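Local coordinates for ABC sugar transporter, periplasmic sugar binding protein (Legionella pneumophila subsp. pneumophila, PDB 3ROT) that probably binds a sugar in the periplasm for uptake by an ABC transporter, at residues A[46-58]-A[67-79]. Numbering follows the deposited sequence.
Sequences DVPKQVQFIESAL and TTIPSDTAFSKSL
In one Rossmann-like lobe of this periplasmic binding protein, two neighbouring helices packed on the parallel sheet, 47-59 and 76-85, are joined by a hydrophobic seam around Phe75, near the start of the second helix. Phe75 CG stands beside the backbone N, anti to the carbonyl carbon (chi1 -54°), which brings the ring against helix 47-59, where Val47, Gln50, Val51 and Ile54, side chains from successive turns, line up along it. Ile54 CD1 lies 3.5 Å from Phe75 CD1, Val51 CG2 packs against CE1 and Val47 CG1 against CZ. The same Val47 methyl presses on Ala74 CB at 3.3 Å, tighter than usual van der Waals contact.

Gln50 runs past the ring rather than stopping at it. Its CG, anti to the backbone N (chi1 166°), starts an extended chain whose CG and CD touch Phe75 CE1, and the amide stands steeply against the ring, the planes 73° apart. Its NE2 then donates a nearly straight hydrogen bond, close to the amide plane, to Thr68 OG1 (3.1 Å), a hydroxyl also bonded to His11. On the other branch, Gln50 OE1 sits 3.2 Å from Phe75 CZ and is buried without a polar partner in the model.

In the first turn of the second helix, Ser78 OG donates to Glu55 OE2 at 2.7 Å, approaching from above the carboxylate plane, while Glu55 OE1 makes a salt bridge with Arg81; the two bonds probably steady the carboxylate between the helices. Ile54 CG2 rests on Ser78 CB beside this bond, and Leu58 CD1 reaches Ser78 O.

Beneath the seam, Gln50 and Ile54 also touch Ile9 of strand 5-9, and Leu79 of helix 76-85 rests on Val89 of strand 89-92; the two helices pack side by side on one face of the sheet.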
ATOM      1  N   ASP A  46     -13.783  -4.683  -0.698  1.00 57.52           N
ATOM      2  CA  ASP A  46     -15.120  -4.097  -0.591  1.00 55.24           C
ATOM      3  C   ASP A  46     -16.056  -4.849  -1.540  1.00 53.68           C
ATOM      4  O   ASP A  46     -16.190  -4.480  -2.707  1.00 53.86           O
ATOM      5  CB  ASP A  46     -15.078  -2.620  -0.984  1.00 56.12           C
ATOM      6  CG  ASP A  46     -16.337  -1.873  -0.587  1.00 57.11           C
ATOM      7  OD1 ASP A  46     -17.450  -2.369  -0.856  1.00 58.23           O
ATOM      8  OD2 ASP A  46     -16.210  -0.777  -0.007  1.00 58.29           O
ATOM      9  N   VAL A  47     -16.705  -5.895  -1.033  1.00 51.97           N
ATOM     10  CA  VAL A  47     -17.612  -6.725  -1.831  1.00 49.75           C
ATOM     11  C   VAL A  47     -18.845  -6.009  -2.385  1.00 48.23           C
ATOM     12  O   VAL A  47     -19.066  -5.988  -3.595  1.00 46.63           O
ATOM     13  CB  VAL A  47     -18.084  -7.961  -1.025  1.00 50.58           C
ATOM     14  CG1 VAL A  47     -19.029  -8.810  -1.875  1.00 49.56           C
ATOM     15  CG2 VAL A  47     -16.885  -8.782  -0.587  1.00 49.97           C
ATOM     16  N   PRO A  48     -19.676  -5.428  -1.507  1.00 45.86           N
ATOM     17  CA  PRO A  48     -20.868  -4.732  -2.003  1.00 44.48           C
ATOM     18  C   PRO A  48     -20.534  -3.714  -3.106  1.00 42.13           C
ATOM     19  O   PRO A  48     -21.277  -3.569  -4.078  1.00 41.02           O
ATOM     20  CB  PRO A  48     -21.447  -4.094  -0.738  1.00 45.18           C
ATOM     21  CG  PRO A  48     -20.248  -3.927   0.153  1.00 46.05           C
ATOM     22  CD  PRO A  48     -19.502  -5.212  -0.061  1.00 47.29           C
ATOM     23  N   LYS A  49     -19.412  -3.020  -2.952  1.00 40.71           N
ATOM     24  CA  LYS A  49     -18.981  -2.050  -3.951  1.00 40.20           C
ATOM     25  C   LYS A  49     -18.701  -2.777  -5.269  1.00 38.49           C
ATOM     26  O   LYS A  49     -19.115  -2.326  -6.344  1.00 38.82           O
ATOM     27  CB  LYS A  49     -17.718  -1.339  -3.477  1.00 42.64           C
ATOM     28  CG  LYS A  49     -17.247  -0.239  -4.394  1.00 46.79           C
ATOM     29  CD  LYS A  49     -18.351   0.770  -4.649  1.00 49.44           C
ATOM     30  CE  LYS A  49     -17.771   2.116  -5.037  1.00 52.85           C
ATOM     31  NZ  LYS A  49     -16.872   2.630  -3.955  1.00 53.86           N
ATOM     32  N   GLN A  50     -18.000  -3.905  -5.181  1.00 35.52           N
ATOM     33  CA  GLN A  50     -17.691  -4.692  -6.369  1.00 33.43           C
ATOM     34  C   GLN A  50     -18.976  -5.189  -7.023  1.00 33.51           C
ATOM     35  O   GLN A  50     -19.083  -5.215  -8.246  1.00 32.59           O
ATOM     36  CB  GLN A  50     -16.788  -5.887  -6.020  1.00 32.42           C
ATOM     37  CG  GLN A  50     -16.709  -6.926  -7.142  1.00 29.59           C
ATOM     38  CD  GLN A  50     -15.673  -8.006  -6.897  1.00 26.90           C
ATOM     39  OE1 GLN A  50     -15.385  -8.363  -5.756  1.00 26.88           O
ATOM     40  NE2 GLN A  50     -15.119  -8.549  -7.978  1.00 25.48           N
ATOM     41  N   VAL A  51     -19.948  -5.589  -6.206  1.00 33.88           N
ATOM     42  CA  VAL A  51     -21.221  -6.069  -6.729  1.00 34.55           C
ATOM     43  C   VAL A  51     -21.883  -4.947  -7.529  1.00 35.42           C
ATOM     44  O   VAL A  51     -22.432  -5.180  -8.606  1.00 35.46           O
ATOM     45  CB  VAL A  51     -22.169  -6.532  -5.588  1.00 35.55           C
ATOM     46  CG1 VAL A  51     -23.583  -6.715  -6.124  1.00 36.23           C
ATOM     47  CG2 VAL A  51     -21.666  -7.841  -4.998  1.00 33.48           C
ATOM     48  N   GLN A  52     -21.822  -3.729  -7.008  1.00 37.75           N
ATOM     49  CA  GLN A  52     -22.407  -2.595  -7.708  1.00 39.75           C
ATOM     50  C   GLN A  52     -21.656  -2.360  -9.022  1.00 38.14           C
ATOM     51  O   GLN A  52     -22.267  -2.069 -10.050  1.00 36.38           O
ATOM     52  CB  GLN A  52     -22.357  -1.349  -6.822  1.00 43.22           C
ATOM     53  CG  GLN A  52     -22.982  -0.121  -7.457  1.00 49.29           C
ATOM     54  CD  GLN A  52     -24.313  -0.425  -8.120  1.00 52.67           C
ATOM     55  OE1 GLN A  52     -25.190  -1.062  -7.526  1.00 55.52           O
ATOM     56  NE2 GLN A  52     -24.476   0.036  -9.358  1.00 53.94           N
ATOM     57  N   PHE A  53     -20.331  -2.488  -8.987  1.00 38.03           N
ATOM     58  CA  PHE A  53     -19.526  -2.321 -10.200  1.00 36.38           C
ATOM     59  C   PHE A  53     -19.997  -3.284 -11.298  1.00 36.61           C
ATOM     60  O   PHE A  53     -20.219  -2.885 -12.444  1.00 37.20           O
ATOM     61  CB  PHE A  53     -18.047  -2.583  -9.909  1.00 37.14           C
ATOM     62  CG  PHE A  53     -17.336  -1.431  -9.255  1.00 38.27           C
ATOM     63  CD1 PHE A  53     -17.424  -0.149  -9.790  1.00 39.21           C
ATOM     64  CD2 PHE A  53     -16.543  -1.636  -8.131  1.00 39.62           C
ATOM     65  CE1 PHE A  53     -16.727   0.915  -9.215  1.00 39.24           C
ATOM     66  CE2 PHE A  53     -15.847  -0.582  -7.551  1.00 40.24           C
ATOM     67  CZ  PHE A  53     -15.938   0.697  -8.095  1.00 39.85           C
ATOM     68  N   ILE A  54     -20.135  -4.559 -10.940  1.00 35.57           N
ATOM     69  CA  ILE A  54     -20.580  -5.588 -11.870  1.00 34.76           C
ATOM     70  C   ILE A  54     -21.965  -5.258 -12.408  1.00 36.23           C
ATOM     71  O   ILE A  54     -22.245  -5.427 -13.591  1.00 33.97           O
ATOM     72  CB  ILE A  54     -20.649  -6.971 -11.175  1.00 32.72           C
ATOM     73  CG1 ILE A  54     -19.243  -7.419 -10.773  1.00 33.24           C
ATOM     74  CG2 ILE A  54     -21.303  -7.984 -12.093  1.00 31.02           C
ATOM     75  CD1 ILE A  54     -19.208  -8.675  -9.946  1.00 31.90           C
ATOM     76  N   GLU A  55     -22.826  -4.792 -11.512  1.00 39.11           N
ATOM     77  CA  GLU A  55     -24.195  -4.438 -11.852  1.00 41.99           C
ATOM     78  C   GLU A  55     -24.230  -3.279 -12.856  1.00 42.24           C
ATOM     79  O   GLU A  55     -24.920  -3.348 -13.871  1.00 41.29           O
ATOM     80  CB  GLU A  55     -24.946  -4.068 -10.571  1.00 43.92           C
ATOM     81  CG  GLU A  55     -26.318  -4.708 -10.421  1.00 50.14           C
ATOM     82  CD  GLU A  55     -26.294  -6.219 -10.575  1.00 52.08           C
ATOM     83  OE1 GLU A  55     -26.252  -6.702 -11.723  1.00 55.50           O
ATOM     84  OE2 GLU A  55     -26.309  -6.928  -9.550  1.00 54.77           O
ATOM     85  N   SER A  56     -23.483  -2.216 -12.582  1.00 42.59           N
ATOM     86  CA  SER A  56     -23.468  -1.085 -13.499  1.00 44.81           C
ATOM     87  C   SER A  56     -22.798  -1.467 -14.814  1.00 44.85           C
ATOM     88  O   SER A  56     -23.138  -0.932 -15.862  1.00 45.16           O
ATOM     89  CB  SER A  56     -22.767   0.127 -12.868  1.00 46.17           C
ATOM     90  OG  SER A  56     -21.464  -0.190 -12.414  1.00 49.96           O
ATOM     91  N   ALA A  57     -21.851  -2.398 -14.764  1.00 44.00           N
ATOM     92  CA  ALA A  57     -21.180  -2.835 -15.979  1.00 42.98           C
ATOM     93  C   ALA A  57     -22.186  -3.552 -16.876  1.00 43.27           C
ATOM     94  O   ALA A  57     -22.229  -3.314 -18.084  1.00 42.68           O
ATOM     95  CB  ALA A  57     -20.022  -3.768 -15.640  1.00 43.30           C
ATOM     96  N   LEU A  58     -22.999  -4.422 -16.275  1.00 42.09           N
ATOM     97  CA  LEU A  58     -24.013  -5.184 -17.008  1.00 41.81           C
ATOM     98  C   LEU A  58     -24.978  -4.292 -17.776  1.00 42.42           C
ATOM     99  O   LEU A  58     -25.367  -4.616 -18.893  1.00 41.60           O
ATOM    100  CB  LEU A  58     -24.820  -6.072 -16.053  1.00 41.46           C
ATOM    101  CG  LEU A  58     -24.079  -7.208 -15.349  1.00 42.89           C
ATOM    102  CD1 LEU A  58     -25.034  -7.986 -14.458  1.00 42.21           C
ATOM    103  CD2 LEU A  58     -23.474  -8.124 -16.390  1.00 42.77           C
ATOM    104  N   THR A  67     -13.925 -11.092 -13.861  1.00 22.15           N
ATOM    105  CA  THR A  67     -14.109 -10.642 -12.491  1.00 19.92           C
ATOM    106  C   THR A  67     -13.673 -11.685 -11.465  1.00 21.95           C
ATOM    107  O   THR A  67     -13.647 -12.878 -11.749  1.00 18.29           O
ATOM    108  CB  THR A  67     -15.596 -10.259 -12.226  1.00 21.02           C
ATOM    109  OG1 THR A  67     -15.718  -9.672 -10.927  1.00 22.02           O
ATOM    110  CG2 THR A  67     -16.500 -11.479 -12.294  1.00 18.75           C
ATOM    111  N   THR A  68     -13.293 -11.216 -10.284  1.00 20.42           N
ATOM    112  CA  THR A  68     -12.919 -12.109  -9.206  1.00 20.21           C
ATOM    113  C   THR A  68     -14.257 -12.424  -8.529  1.00 22.39           C
ATOM    114  O   THR A  68     -15.213 -11.665  -8.658  1.00 21.03           O
ATOM    115  CB  THR A  68     -11.978 -11.415  -8.192  1.00 20.59           C
ATOM    116  OG1 THR A  68     -12.692 -10.379  -7.512  1.00 24.96           O
ATOM    117  CG2 THR A  68     -10.784 -10.793  -8.902  1.00 21.79           C
ATOM    118  N   ILE A  69     -14.339 -13.552  -7.833  1.00 23.60           N
ATOM    119  CA  ILE A  69     -15.569 -13.923  -7.157  1.00 24.69           C
ATOM    120  C   ILE A  69     -15.145 -14.487  -5.802  1.00 26.59           C
ATOM    121  O   ILE A  69     -15.132 -15.705  -5.602  1.00 28.25           O
ATOM    122  CB  ILE A  69     -16.353 -14.983  -7.979  1.00 26.14           C
ATOM    123  CG1 ILE A  69     -16.429 -14.545  -9.448  1.00 27.47           C
ATOM    124  CG2 ILE A  69     -17.766 -15.159  -7.401  1.00 25.07           C
ATOM    125  CD1 ILE A  69     -17.180 -15.517 -10.378  1.00 28.16           C
ATOM    126  N   PRO A  70     -14.774 -13.595  -4.858  1.00 26.10           N
ATOM    127  CA  PRO A  70     -14.323 -13.934  -3.501  1.00 27.25           C
ATOM    128  C   PRO A  70     -15.407 -14.308  -2.495  1.00 28.91           C
ATOM    129  O   PRO A  70     -15.126 -14.412  -1.306  1.00 30.75           O
ATOM    130  CB  PRO A  70     -13.572 -12.684  -3.074  1.00 26.51           C
ATOM    131  CG  PRO A  70     -14.414 -11.609  -3.660  1.00 25.82           C
ATOM    132  CD  PRO A  70     -14.726 -12.135  -5.062  1.00 25.30           C
ATOM    133  N   SER A  71     -16.636 -14.499  -2.966  1.00 29.49           N
ATOM    134  CA  SER A  71     -17.747 -14.863  -2.089  1.00 30.07           C
ATOM    135  C   SER A  71     -18.660 -15.878  -2.771  1.00 30.60           C
ATOM    136  O   SER A  71     -18.899 -15.796  -3.978  1.00 27.31           O
ATOM    137  CB  SER A  71     -18.557 -13.620  -1.717  1.00 30.86           C
ATOM    138  OG  SER A  71     -19.699 -13.957  -0.943  1.00 30.68           O
ATOM    139  N   ASP A  72     -19.170 -16.831  -1.995  1.00 31.41           N
ATOM    140  CA  ASP A  72     -20.063 -17.844  -2.543  1.00 32.99           C
ATOM    141  C   ASP A  72     -21.504 -17.344  -2.650  1.00 32.54           C
ATOM    142  O   ASP A  72     -22.327 -17.975  -3.312  1.00 33.94           O
ATOM    143  CB  ASP A  72     -20.042 -19.116  -1.681  1.00 34.91           C
ATOM    144  CG  ASP A  72     -18.770 -19.928  -1.851  1.00 37.24           C
ATOM    145  OD1 ASP A  72     -18.435 -20.294  -3.000  1.00 36.26           O
ATOM    146  OD2 ASP A  72     -18.108 -20.213  -0.831  1.00 37.93           O
ATOM    147  N   THR A  73     -21.805 -16.208  -2.025  1.00 31.98           N
ATOM    148  CA  THR A  73     -23.168 -15.670  -2.042  1.00 32.78           C
ATOM    149  C   THR A  73     -23.366 -14.257  -2.616  1.00 32.15           C
ATOM    150  O   THR A  73     -24.347 -13.992  -3.316  1.00 29.98           O
ATOM    151  CB  THR A  73     -23.767 -15.677  -0.610  1.00 34.24           C
ATOM    152  OG1 THR A  73     -22.854 -15.037   0.296  1.00 33.92           O
ATOM    153  CG2 THR A  73     -24.021 -17.097  -0.146  1.00 35.36           C
ATOM    154  N   ALA A  74     -22.442 -13.356  -2.306  1.00 30.59           N
ATOM    155  CA  ALA A  74     -22.524 -11.968  -2.748  1.00 31.30           C
ATOM    156  C   ALA A  74     -22.752 -11.721  -4.237  1.00 31.45           C
ATOM    157  O   ALA A  74     -23.475 -10.793  -4.606  1.00 32.88           O
ATOM    158  CB  ALA A  74     -21.272 -11.223  -2.303  1.00 32.19           C
ATOM    159  N   PHE A  75     -22.156 -12.544  -5.089  1.00 29.94           N
ATOM    160  CA  PHE A  75     -22.259 -12.345  -6.535  1.00 31.58           C
ATOM    161  C   PHE A  75     -23.292 -13.156  -7.324  1.00 32.91           C
ATOM    162  O   PHE A  75     -23.526 -12.880  -8.505  1.00 31.51           O
ATOM    163  CB  PHE A  75     -20.871 -12.557  -7.136  1.00 31.33           C
ATOM    164  CG  PHE A  75     -19.814 -11.712  -6.487  1.00 33.20           C
ATOM    165  CD1 PHE A  75     -19.618 -10.393  -6.889  1.00 33.00           C
ATOM    166  CD2 PHE A  75     -19.075 -12.204  -5.415  1.00 30.59           C
ATOM    167  CE1 PHE A  75     -18.707  -9.576  -6.229  1.00 33.69           C
ATOM    168  CE2 PHE A  75     -18.163 -11.399  -4.751  1.00 34.28           C
ATOM    169  CZ  PHE A  75     -17.977 -10.076  -5.157  1.00 34.11           C
ATOM    170  N   SER A  76     -23.918 -14.132  -6.674  1.00 32.56           N
ATOM    171  CA  SER A  76     -24.901 -14.996  -7.331  1.00 32.95           C
ATOM    172  C   SER A  76     -25.893 -14.304  -8.256  1.00 33.68           C
ATOM    173  O   SER A  76     -25.972 -14.616  -9.442  1.00 33.84           O
ATOM    174  CB  SER A  76     -25.671 -15.788  -6.280  1.00 32.48           C
ATOM    175  OG  SER A  76     -24.769 -16.501  -5.457  1.00 33.98           O
ATOM    176  N   LYS A  77     -26.657 -13.370  -7.707  1.00 36.60           N
ATOM    177  CA  LYS A  77     -27.665 -12.664  -8.484  1.00 38.58           C
ATOM    178  C   LYS A  77     -27.074 -11.939  -9.685  1.00 37.50           C
ATOM    179  O   LYS A  77     -27.624 -11.995 -10.781  1.00 38.10           O
ATOM    180  CB  LYS A  77     -28.400 -11.664  -7.595  1.00 41.68           C
ATOM    181  CG  LYS A  77     -29.778 -11.310  -8.104  1.00 47.13           C
ATOM    182  CD  LYS A  77     -30.838 -11.725  -7.095  1.00 51.08           C
ATOM    183  CE  LYS A  77     -30.697 -13.190  -6.714  1.00 52.66           C
ATOM    184  NZ  LYS A  77     -31.674 -13.586  -5.657  1.00 54.82           N
ATOM    185  N   SER A  78     -25.959 -11.253  -9.471  1.00 35.40           N
ATOM    186  CA  SER A  78     -25.296 -10.515 -10.541  1.00 35.63           C
ATOM    187  C   SER A  78     -24.828 -11.465 -11.639  1.00 33.40           C
ATOM    188  O   SER A  78     -24.992 -11.183 -12.827  1.00 32.01           O
ATOM    189  CB  SER A  78     -24.097  -9.748  -9.982  1.00 37.60           C
ATOM    190  OG  SER A  78     -24.495  -8.891  -8.925  1.00 42.47           O
ATOM    191  N   LEU A  79     -24.245 -12.589 -11.228  1.00 30.96           N
ATOM    192  CA  LEU A  79     -23.755 -13.592 -12.163  1.00 30.65           C
ATOM    193  C   LEU A  79     -24.904 -14.175 -12.969  1.00 30.82           C
ATOM    194  O   LEU A  79     -24.804 -14.336 -14.184  1.00 28.55           O
ATOM    195  CB  LEU A  79     -23.035 -14.710 -11.407  1.00 30.12           C
ATOM    196  CG  LEU A  79     -21.682 -14.292 -10.822  1.00 32.33           C
ATOM    197  CD1 LEU A  79     -21.110 -15.429  -9.982  1.00 29.07           C
ATOM    198  CD2 LEU A  79     -20.726 -13.911 -11.958  1.00 30.81           C
TER